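Local coordinates for vacuolar protein sorting-associated protein 53 (Saccharomyces cerevisiae, PDB 3NS4), which serves in the GARP tethering complex, linking endosome-derived vesicles to the late Golgi in retrograde transport, the present chain being its C-terminal, helical fragment, at residues L124-Y135 / W152-G160; T36-R45 / I196-L204. The protein carries 2 engineered substitutions. All coordinates share one frame; numbering follows the deposited sequence.

Overall arrangement
Two contacts of quite different chemistry tie this helical fragment together. Interaction 1 is the more buried: the end of helix 102-125, the turn after it and the start of helix 132-142 close on helix 149-159, and a lysine amine bonded to backbone carbonyls lies within a leucine, valine and tyrosine setting. Interaction 2 lies nearer the centre of the chain yet is only partly buried. It joins helix 20-47 to the lead-in and first turn of helix 201-212, grading from apolar packing to a serine, aspartate and arginine cluster with a water. The two meet at Phe154, which touches Ile44 and Phe197, and interaction 1 is nested within the loop closed by interaction 2.

Interaction 1 (L124-Y135 / W152-G160); sequences LLMAPLDSADDY and WSFVLALKG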
loop_
_atom_site.group_PDB
_atom_site.type_symbol
_atom_site.label_atom_id
_atom_site.label_comp_id
_atom_site.label_asym_id
_atom_site.label_seq_id
_atom_site.Cartn_x
_atom_site.Cartn_y
_atom_site.Cartn_z
ATOM N N LEU A 124 4.827 4.465 -6.095
ATOM C CA LEU A 124 5.266 5.258 -4.994
ATOM C C LEU A 124 6.516 4.693 -4.403
ATOM O O LEU A 124 7.437 5.433 -4.159
ATOM C CB LEU A 124 4.189 5.340 -3.945
ATOM C CG LEU A 124 4.425 6.336 -2.830
ATOM C CD1 LEU A 124 4.613 7.756 -3.358
ATOM C CD2 LEU A 124 3.236 6.280 -1.876
ATOM N N LEU A 125 6.578 3.393 -4.169
ATOM C CA LEU A 125 7.849 2.837 -3.673
ATOM C C LEU A 125 9.044 3.140 -4.601
ATOM O O LEU A 125 10.204 3.240 -4.131
ATOM C CB LEU A 125 7.762 1.331 -3.455
ATOM C CG LEU A 125 6.765 0.941 -2.368
ATOM C CD1 LEU A 125 6.493 -0.544 -2.395
ATOM C CD2 LEU A 125 7.236 1.389 -0.989
HETATM N N MSE A 126 8.767 3.303 -5.899
HETATM C CA MSE A 126 9.845 3.530 -6.848
HETATM C C MSE A 126 10.213 4.977 -7.019
HETATM O O MSE A 126 11.108 5.301 -7.789
HETATM C CB MSE A 126 9.490 2.988 -8.204
HETATM C CG MSE A 126 9.114 1.542 -8.227
HETATM SE SE MSE A 126 8.803 1.001 -10.098
HETATM C CE MSE A 126 7.373 2.290 -10.595
ATOM N N ALA A 127 9.536 5.861 -6.317
ATOM C CA ALA A 127 9.862 7.275 -6.457
ATOM C C ALA A 127 11.234 7.623 -5.895
ATOM O O ALA A 127 11.659 7.089 -4.866
ATOM C CB ALA A 127 8.810 8.116 -5.800
ATOM N N PRO A 128 11.960 8.502 -6.577
ATOM C CA PRO A 128 13.246 8.887 -5.974
ATOM C C PRO A 128 13.060 9.846 -4.777
ATOM O O PRO A 128 11.998 10.516 -4.651
ATOM C CB PRO A 128 13.980 9.597 -7.114
ATOM C CG PRO A 128 12.901 10.007 -8.085
ATOM C CD PRO A 128 11.769 9.043 -7.939
ATOM N N LEU A 129 14.077 9.899 -3.905
ATOM C CA LEU A 129 14.077 10.802 -2.734
ATOM C C LEU A 129 15.172 11.860 -2.855
ATOM O O LEU A 129 15.908 12.104 -1.898
ATOM C CB LEU A 129 14.301 10.013 -1.458
ATOM C CG LEU A 129 13.165 9.082 -1.108
ATOM C CD1 LEU A 129 13.693 8.137 -0.070
ATOM C CD2 LEU A 129 11.941 9.862 -0.635
ATOM N N ASP A 130 15.285 12.473 -4.032
ATOM C CA ASP A 130 16.327 13.459 -4.290
ATOM C C ASP A 130 15.929 14.837 -3.810
ATOM O O ASP A 130 16.761 15.575 -3.253
ATOM C CB ASP A 130 16.724 13.447 -5.762
ATOM C CG ASP A 130 17.503 12.188 -6.137
ATOM O OD1 ASP A 130 18.576 11.947 -5.524
ATOM O OD2 ASP A 130 17.058 11.451 -7.052
ATOM N N SER A 131 14.667 15.200 -4.020
ATOM C CA SER A 131 14.197 16.463 -3.473
ATOM C C SER A 131 12.923 16.261 -2.671
ATOM O O SER A 131 12.022 15.544 -3.082
ATOM C CB SER A 131 14.047 17.566 -4.531
ATOM O OG SER A 131 12.854 17.444 -5.270
ATOM N N ALA A 132 12.876 16.887 -1.507
ATOM C CA ALA A 132 11.719 16.773 -0.656
ATOM C C ALA A 132 10.455 17.255 -1.367
ATOM O O ALA A 132 9.351 16.747 -1.081
ATOM C CB ALA A 132 11.941 17.542 0.627
ATOM N N ASP A 133 10.638 18.203 -2.298
ATOM C CA ASP A 133 9.544 18.844 -3.044
ATOM C C ASP A 133 9.007 17.921 -4.121
ATOM O O ASP A 133 7.788 17.741 -4.242
ATOM C CB ASP A 133 9.972 20.199 -3.679
ATOM C CG ASP A 133 10.345 21.299 -2.641
ATOM O OD1 ASP A 133 9.940 21.210 -1.460
ATOM O OD2 ASP A 133 11.026 22.289 -3.021
ATOM N N ASP A 134 9.907 17.340 -4.914
ATOM C CA ASP A 134 9.462 16.448 -5.987
ATOM C C ASP A 134 8.764 15.267 -5.402
ATOM O O ASP A 134 7.811 14.749 -5.998
ATOM C CB ASP A 134 10.594 15.980 -6.917
ATOM C CG ASP A 134 10.958 17.016 -7.987
ATOM O OD1 ASP A 134 10.205 18.008 -8.185
ATOM O OD2 ASP A 134 12.001 16.824 -8.647
ATOM N N TYR A 135 9.241 14.845 -4.230
ATOM C CA TYR A 135 8.653 13.692 -3.563
ATOM C C TYR A 135 7.273 14.013 -3.070
ATOM O O TYR A 135 6.380 13.175 -3.174
ATOM C CB TYR A 135 9.520 13.112 -2.452
ATOM C CG TYR A 135 8.876 11.936 -1.746
ATOM C CD1 TYR A 135 8.570 10.749 -2.423
ATOM C CD2 TYR A 135 8.584 11.999 -0.398
ATOM C CE1 TYR A 135 7.968 9.657 -1.751
ATOM C CE2 TYR A 135 8.011 10.926 0.277
ATOM C CZ TYR A 135 7.708 9.770 -0.393
ATOM O OH TYR A 135 7.125 8.765 0.331
ATOM N N TRP A 152 2.027 8.304 5.832
ATOM C CA TRP A 152 3.147 8.913 5.176
ATOM C C TRP A 152 4.461 8.319 5.639
ATOM O O TRP A 152 5.384 8.077 4.848
ATOM C CB TRP A 152 3.118 10.374 5.494
ATOM C CG TRP A 152 4.141 11.109 4.800
ATOM C CD1 TRP A 152 4.082 11.615 3.539
ATOM C CD2 TRP A 152 5.404 11.478 5.336
ATOM N NE1 TRP A 152 5.259 12.296 3.247
ATOM C CE2 TRP A 152 6.084 12.226 4.338
ATOM C CE3 TRP A 152 6.032 11.255 6.572
ATOM C CZ2 TRP A 152 7.367 12.733 4.528
ATOM C CZ3 TRP A 152 7.307 11.775 6.773
ATOM C CH2 TRP A 152 7.962 12.504 5.747
ATOM N N SER A 153 4.503 8.033 6.926
ATOM C CA SER A 153 5.701 7.576 7.558
ATOM C C SER A 153 6.001 6.159 7.263
ATOM O O SER A 153 7.171 5.777 7.102
ATOM C CB SER A 153 5.529 7.742 9.046
ATOM O OG SER A 153 5.251 9.104 9.318
ATOM N N PHE A 154 4.949 5.361 7.219
ATOM C CA PHE A 154 5.128 3.956 6.955
ATOM C C PHE A 154 5.629 3.861 5.528
ATOM O O PHE A 154 6.646 3.204 5.257
ATOM C CB PHE A 154 3.834 3.211 7.188
ATOM C CG PHE A 154 4.019 1.748 7.353
ATOM C CD1 PHE A 154 5.291 1.225 7.632
ATOM C CD2 PHE A 154 2.912 0.879 7.352
ATOM C CE1 PHE A 154 5.485 -0.170 7.811
ATOM C CE2 PHE A 154 3.105 -0.519 7.544
ATOM C CZ PHE A 154 4.391 -1.044 7.767
ATOM N N VAL A 155 4.979 4.594 4.625
ATOM C CA VAL A 155 5.444 4.605 3.255
ATOM C C VAL A 155 6.934 4.935 3.194
ATOM O O VAL A 155 7.716 4.150 2.658
ATOM C CB VAL A 155 4.666 5.579 2.432
ATOM C CG1 VAL A 155 5.262 5.704 1.061
ATOM C CG2 VAL A 155 3.244 5.102 2.335
ATOM N N LEU A 156 7.333 6.066 3.770
ATOM C CA LEU A 156 8.743 6.468 3.731
ATOM C C LEU A 156 9.705 5.400 4.298
ATOM O O LEU A 156 10.784 5.128 3.745
ATOM C CB LEU A 156 8.931 7.800 4.470
ATOM C CG LEU A 156 10.316 8.448 4.344
ATOM C CD1 LEU A 156 10.642 8.742 2.869
ATOM C CD2 LEU A 156 10.360 9.712 5.179
ATOM N N ALA A 157 9.311 4.802 5.415
ATOM C CA ALA A 157 10.116 3.764 5.988
ATOM C C ALA A 157 10.182 2.621 4.979
ATOM O O ALA A 157 11.247 2.094 4.711
ATOM C CB ALA A 157 9.524 3.310 7.298
ATOM N N LEU A 158 9.049 2.271 4.378
ATOM C CA LEU A 158 9.034 1.168 3.421
ATOM C C LEU A 158 9.951 1.477 2.263
ATOM O O LEU A 158 10.603 0.570 1.754
ATOM C CB LEU A 158 7.620 0.810 2.943
ATOM C CG LEU A 158 6.819 0.237 4.096
ATOM C CD1 LEU A 158 5.373 0.199 3.794
ATOM C CD2 LEU A 158 7.349 -1.124 4.426
ATOM N N LYS A 159 10.006 2.749 1.862
ATOM C CA LYS A 159 10.887 3.185 0.785
ATOM C C LYS A 159 12.366 2.873 1.054
ATOM O O LYS A 159 13.170 2.865 0.117
ATOM C CB LYS A 159 10.709 4.656 0.494
ATOM C CG LYS A 159 9.598 4.956 -0.446
ATOM C CD LYS A 159 9.743 6.422 -0.816
ATOM C CE LYS A 159 9.491 6.644 -2.264
ATOM N NZ LYS A 159 10.359 5.768 -3.124
ATOM N N GLY A 160 12.721 2.637 2.317
ATOM C CA GLY A 160 14.073 2.195 2.654
ATOM C C GLY A 160 14.997 3.182 3.323
ATOM O O GLY A 160 16.140 2.849 3.645
HETATM O O HOH W 1 6.057 9.373 2.676
#
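The amine of Lys159 is gripped by two backbone carbonyls, one at the end of helix 102-125 (Leu125) and one in the turn that follows (Ala127). NZ donates to Ala127 O at 2.5 Å, in the carbonyl plane and on a lone pair, and to Leu125 O at 2.7 Å, where it stands well above the carbonyl plane. A bend at chi3 (139°) and again at chi4 (-54°) brings NZ round to these oxygens, so that the buried amine, probably charged, finds its partners in peptide groups. Its methylenes serve as apolar surface: Lys159 CE lies 3.4 Å from Tyr135 CE1, the two side chains coming from opposite directions. Tyr135 is a knob in a hole formed by Trp152, Val155, Leu156 and Lys159, and Leu129 CD2 sits over the centre of one face of the Tyr135 ring. The tyrosine hydroxyl is joined to Trp152 O through a water, 2.6 Å from Tyr135 OH. Leu124 CD2 meets Val155 CG1 at 3.6 Å, crossing at about a right angle, and Leu129 CD2 touches Leu156 CD1. Around this core, helix 165-178 reaches Tyr135 through Met171 and Leu156 through Trp168, whereas helix 20-47 packs on Leu125 and Leu158.

Interaction 2 (T36-R45 / I196-L204); sequences TTNFVSNTIR and IFKWDKVLL
Trp199 and Thr36 make the aromatic part of this contact, in which helix 20-47 receives the 3-10 turn before helix 201-212 and the first turn of that helix. Thr36 CG2 stands over the six-membered ring of Trp199, 3.9 Å from its centroid and 15° off the normal, a CH-pi contact. With OG1 at a chi1 of -61°, the methyl is the branch left anti to the backbone N and faces the indole, while OG1 turns to Asn114 of helix 102-125. The opposite face of the indole carries Lys198 CB, toward the rim.

Apolar packing continues along the same helix. Val40 CG2 meets Ile196 CG1 at 3.8 Å as the two side chains run antiparallel alongside one another, and Val40 CG1 lies against Trp199 CB. One turn on, Ile44 divides its branches: CD1 comes to the edge of the Phe197 ring, 3.7 Å from Phe197 CD1, and CG2 rests on Leu203 CD1. Phe197 in turn stacks with Phe154 of helix 149-159.

Polar groups gather around Asp200. Ser41 OG donates to Asp200 OD2 at 2.6 Å, arriving on the anti side and 29° out of the carboxylate plane. Asp200 holds the N-cap position of helix 201-212, and its OD1 accepts a weak capping bond from Leu203 N. Arg45 NH2 remains 4.3 Å from Asp200 OD2, too far for a salt bridge, but a water accepts from Arg45 NH2 and donates to Asp200 OD2. Leu203 CD2 lies over one face of the guanidinium.

Such a division of labour implies that apolar surface joins helix 20-47 to the 3-10 turn and helix start, while one carboxylate caps the helix weakly and bonds to Ser41; the helix N terminus and nearby arginine would be expected to stabilise its negative charge.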
loop_
_atom_site.group_PDB
_atom_site.type_symbol
_atom_site.label_atom_id
_atom_site.label_comp_id
_atom_site.label_asym_id
_atom_site.label_seq_id
_atom_site.Cartn_x
_atom_site.Cartn_y
_atom_site.Cartn_z
ATOM N N THR A 36 -5.249 -9.514 -3.487
ATOM C CA THR A 36 -4.735 -8.176 -3.283
ATOM C C THR A 36 -4.037 -8.035 -1.898
ATOM O O THR A 36 -2.951 -7.421 -1.748
ATOM C CB THR A 36 -5.858 -7.194 -3.336
ATOM O OG1 THR A 36 -6.461 -7.263 -4.622
ATOM C CG2 THR A 36 -5.333 -5.811 -3.133
ATOM N N THR A 37 -4.689 -8.599 -0.889
ATOM C CA THR A 37 -4.168 -8.592 0.437
ATOM C C THR A 37 -2.851 -9.313 0.467
ATOM O O THR A 37 -1.910 -8.804 1.047
ATOM C CB THR A 37 -5.134 -9.254 1.394
ATOM O OG1 THR A 37 -6.360 -8.539 1.326
ATOM C CG2 THR A 37 -4.642 -9.166 2.813
ATOM N N ASN A 38 -2.735 -10.475 -0.154
ATOM C CA ASN A 38 -1.401 -11.079 -0.111
ATOM C C ASN A 38 -0.328 -10.253 -0.767
ATOM O O ASN A 38 0.808 -10.191 -0.290
ATOM C CB ASN A 38 -1.334 -12.518 -0.612
ATOM C CG ASN A 38 -1.994 -13.437 0.342
ATOM O OD1 ASN A 38 -1.334 -14.057 1.166
ATOM N ND2 ASN A 38 -3.318 -13.427 0.346
ATOM N N PHE A 39 -0.693 -9.595 -1.850
ATOM C CA PHE A 39 0.289 -8.843 -2.556
ATOM C C PHE A 39 0.768 -7.719 -1.639
ATOM O O PHE A 39 1.981 -7.467 -1.509
ATOM C CB PHE A 39 -0.318 -8.329 -3.839
ATOM C CG PHE A 39 0.696 -7.876 -4.826
ATOM C CD1 PHE A 39 1.014 -8.672 -5.926
ATOM C CD2 PHE A 39 1.360 -6.649 -4.647
ATOM C CE1 PHE A 39 1.960 -8.241 -6.875
ATOM C CE2 PHE A 39 2.312 -6.229 -5.568
ATOM C CZ PHE A 39 2.610 -7.018 -6.690
ATOM N N VAL A 40 -0.183 -7.101 -0.955
ATOM C CA VAL A 40 0.164 -6.022 -0.069
ATOM C C VAL A 40 0.938 -6.510 1.123
ATOM O O VAL A 40 2.011 -6.007 1.407
ATOM C CB VAL A 40 -1.057 -5.260 0.354
ATOM C CG1 VAL A 40 -0.742 -4.267 1.427
ATOM C CG2 VAL A 40 -1.568 -4.558 -0.840
ATOM N N SER A 41 0.436 -7.514 1.804
ATOM C CA SER A 41 1.126 -7.952 3.009
ATOM C C SER A 41 2.565 -8.433 2.741
ATOM O O SER A 41 3.496 -8.057 3.442
ATOM C CB SER A 41 0.303 -9.004 3.760
ATOM O OG SER A 41 -0.866 -8.429 4.355
ATOM N N ASN A 42 2.756 -9.252 1.723
ATOM C CA ASN A 42 4.076 -9.690 1.411
ATOM C C ASN A 42 4.989 -8.551 1.126
ATOM O O ASN A 42 6.145 -8.565 1.560
ATOM C CB ASN A 42 4.051 -10.514 0.168
ATOM C CG ASN A 42 3.660 -11.897 0.428
ATOM O OD1 ASN A 42 3.066 -12.216 1.467
ATOM N ND2 ASN A 42 4.009 -12.766 -0.502
ATOM N N THR A 43 4.512 -7.581 0.354
ATOM C CA THR A 43 5.367 -6.439 0.070
ATOM C C THR A 43 5.804 -5.788 1.382
ATOM O O THR A 43 7.006 -5.615 1.621
ATOM C CB THR A 43 4.694 -5.413 -0.826
ATOM O OG1 THR A 43 4.328 -6.034 -2.052
ATOM C CG2 THR A 43 5.625 -4.314 -1.134
ATOM N N ILE A 44 4.854 -5.472 2.248
ATOM C CA ILE A 44 5.208 -4.804 3.473
ATOM C C ILE A 44 6.146 -5.635 4.364
ATOM O O ILE A 44 7.120 -5.109 4.889
ATOM C CB ILE A 44 3.960 -4.380 4.259
ATOM C CG1 ILE A 44 3.115 -3.376 3.459
ATOM C CG2 ILE A 44 4.357 -3.821 5.606
ATOM C CD1 ILE A 44 1.703 -3.143 4.019
ATOM N N ARG A 45 5.870 -6.922 4.540
ATOM C CA ARG A 45 6.704 -7.740 5.432
ATOM C C ARG A 45 8.115 -7.751 4.911
ATOM O O ARG A 45 9.080 -7.792 5.686
ATOM C CB ARG A 45 6.186 -9.170 5.598
ATOM C CG ARG A 45 4.858 -9.206 6.328
ATOM C CD ARG A 45 4.201 -10.597 6.502
ATOM N NE ARG A 45 2.935 -10.400 7.233
ATOM C CZ ARG A 45 2.821 -10.281 8.571
ATOM N NH1 ARG A 45 3.893 -10.365 9.356
ATOM N NH2 ARG A 45 1.629 -10.075 9.134
ATOM N N ILE A 196 -3.062 2.167 0.859
ATOM C CA ILE A 196 -2.861 0.743 0.637
ATOM C C ILE A 196 -2.975 -0.103 1.926
ATOM O O ILE A 196 -3.154 -1.315 1.870
ATOM C CB ILE A 196 -1.471 0.530 -0.007
ATOM C CG1 ILE A 196 -1.408 -0.791 -0.750
ATOM C CG2 ILE A 196 -0.348 0.612 1.041
ATOM C CD1 ILE A 196 -2.321 -0.903 -1.939
ATOM N N PHE A 197 -2.870 0.533 3.087
ATOM C CA PHE A 197 -2.899 -0.201 4.335
ATOM C C PHE A 197 -4.308 -0.580 4.701
ATOM O O PHE A 197 -4.559 -1.188 5.736
ATOM C CB PHE A 197 -2.199 0.599 5.406
ATOM C CG PHE A 197 -0.831 1.039 4.990
ATOM C CD1 PHE A 197 0.201 0.109 4.828
ATOM C CD2 PHE A 197 -0.559 2.381 4.736
ATOM C CE1 PHE A 197 1.481 0.512 4.424
ATOM C CE2 PHE A 197 0.744 2.806 4.348
ATOM C CZ PHE A 197 1.750 1.857 4.183
ATOM N N LYS A 198 -5.230 -0.199 3.825
ATOM C CA LYS A 198 -6.620 -0.586 3.937
ATOM C C LYS A 198 -6.593 -2.133 4.016
ATOM O O LYS A 198 -7.444 -2.784 4.637
ATOM C CB LYS A 198 -7.402 -0.117 2.671
ATOM C CG LYS A 198 -8.670 -0.861 2.553
ATOM C CD LYS A 198 -9.651 -0.452 1.497
ATOM C CE LYS A 198 -10.902 -1.370 1.730
ATOM N NZ LYS A 198 -12.222 -0.702 1.486
ATOM N N TRP A 199 -5.556 -2.691 3.406
ATOM C CA TRP A 199 -5.425 -4.118 3.210
ATOM C C TRP A 199 -4.640 -4.866 4.271
ATOM O O TRP A 199 -4.598 -6.111 4.228
ATOM C CB TRP A 199 -4.802 -4.379 1.836
ATOM C CG TRP A 199 -5.565 -3.759 0.713
ATOM C CD1 TRP A 199 -5.240 -2.627 0.010
ATOM C CD2 TRP A 199 -6.803 -4.218 0.174
ATOM N NE1 TRP A 199 -6.197 -2.359 -0.956
ATOM C CE2 TRP A 199 -7.168 -3.320 -0.876
ATOM C CE3 TRP A 199 -7.644 -5.306 0.462
ATOM C CZ2 TRP A 199 -8.343 -3.484 -1.636
ATOM C CZ3 TRP A 199 -8.814 -5.476 -0.296
ATOM C CH2 TRP A 199 -9.154 -4.567 -1.330
ATOM N N ASP A 200 -3.952 -4.135 5.154
ATOM C CA ASP A 200 -3.300 -4.749 6.322
ATOM C C ASP A 200 -3.173 -3.700 7.412
ATOM O O ASP A 200 -2.099 -3.191 7.691
ATOM C CB ASP A 200 -1.968 -5.457 6.024
ATOM C CG ASP A 200 -1.615 -6.521 7.094
ATOM O OD1 ASP A 200 -2.118 -6.417 8.239
ATOM O OD2 ASP A 200 -0.846 -7.471 6.804
ATOM N N LYS A 201 -4.313 -3.393 8.017
ATOM C CA LYS A 201 -4.405 -2.409 9.082
ATOM C C LYS A 201 -3.443 -2.709 10.223
ATOM O O LYS A 201 -2.774 -1.792 10.748
ATOM C CB LYS A 201 -5.846 -2.332 9.587
ATOM C CG LYS A 201 -6.794 -1.820 8.526
ATOM C CD LYS A 201 -8.264 -1.975 8.869
ATOM C CE LYS A 201 -9.078 -1.432 7.693
ATOM N NZ LYS A 201 -10.467 -1.921 7.662
ATOM N N VAL A 202 -3.354 -3.989 10.580
ATOM C CA VAL A 202 -2.485 -4.417 11.676
ATOM C C VAL A 202 -1.007 -4.003 11.509
ATOM O O VAL A 202 -0.400 -3.427 12.437
ATOM C CB VAL A 202 -2.525 -5.918 11.860
ATOM C CG1 VAL A 202 -1.851 -6.277 13.166
ATOM C CG2 VAL A 202 -3.954 -6.393 11.828
ATOM N N LEU A 203 -0.420 -4.297 10.344
ATOM C CA LEU A 203 0.994 -3.948 10.132
ATOM C C LEU A 203 1.238 -2.472 10.328
ATOM O O LEU A 203 2.240 -2.098 10.937
ATOM C CB LEU A 203 1.521 -4.429 8.786
ATOM C CG LEU A 203 1.646 -5.957 8.668
ATOM C CD1 LEU A 203 2.002 -6.350 7.266
ATOM C CD2 LEU A 203 2.667 -6.520 9.654
ATOM N N LEU A 204 0.311 -1.639 9.842
ATOM C CA LEU A 204 0.405 -0.192 10.029
ATOM C C LEU A 204 0.327 0.136 11.528
ATOM O O LEU A 204 1.149 0.918 12.046
ATOM C CB LEU A 204 -0.702 0.515 9.269
ATOM C CG LEU A 204 -0.894 2.001 9.588
ATOM C CD1 LEU A 204 0.210 2.868 8.991
ATOM C CD2 LEU A 204 -2.257 2.474 9.117
HETATM O O HOH W 2 -1.205 -9.638 8.882
#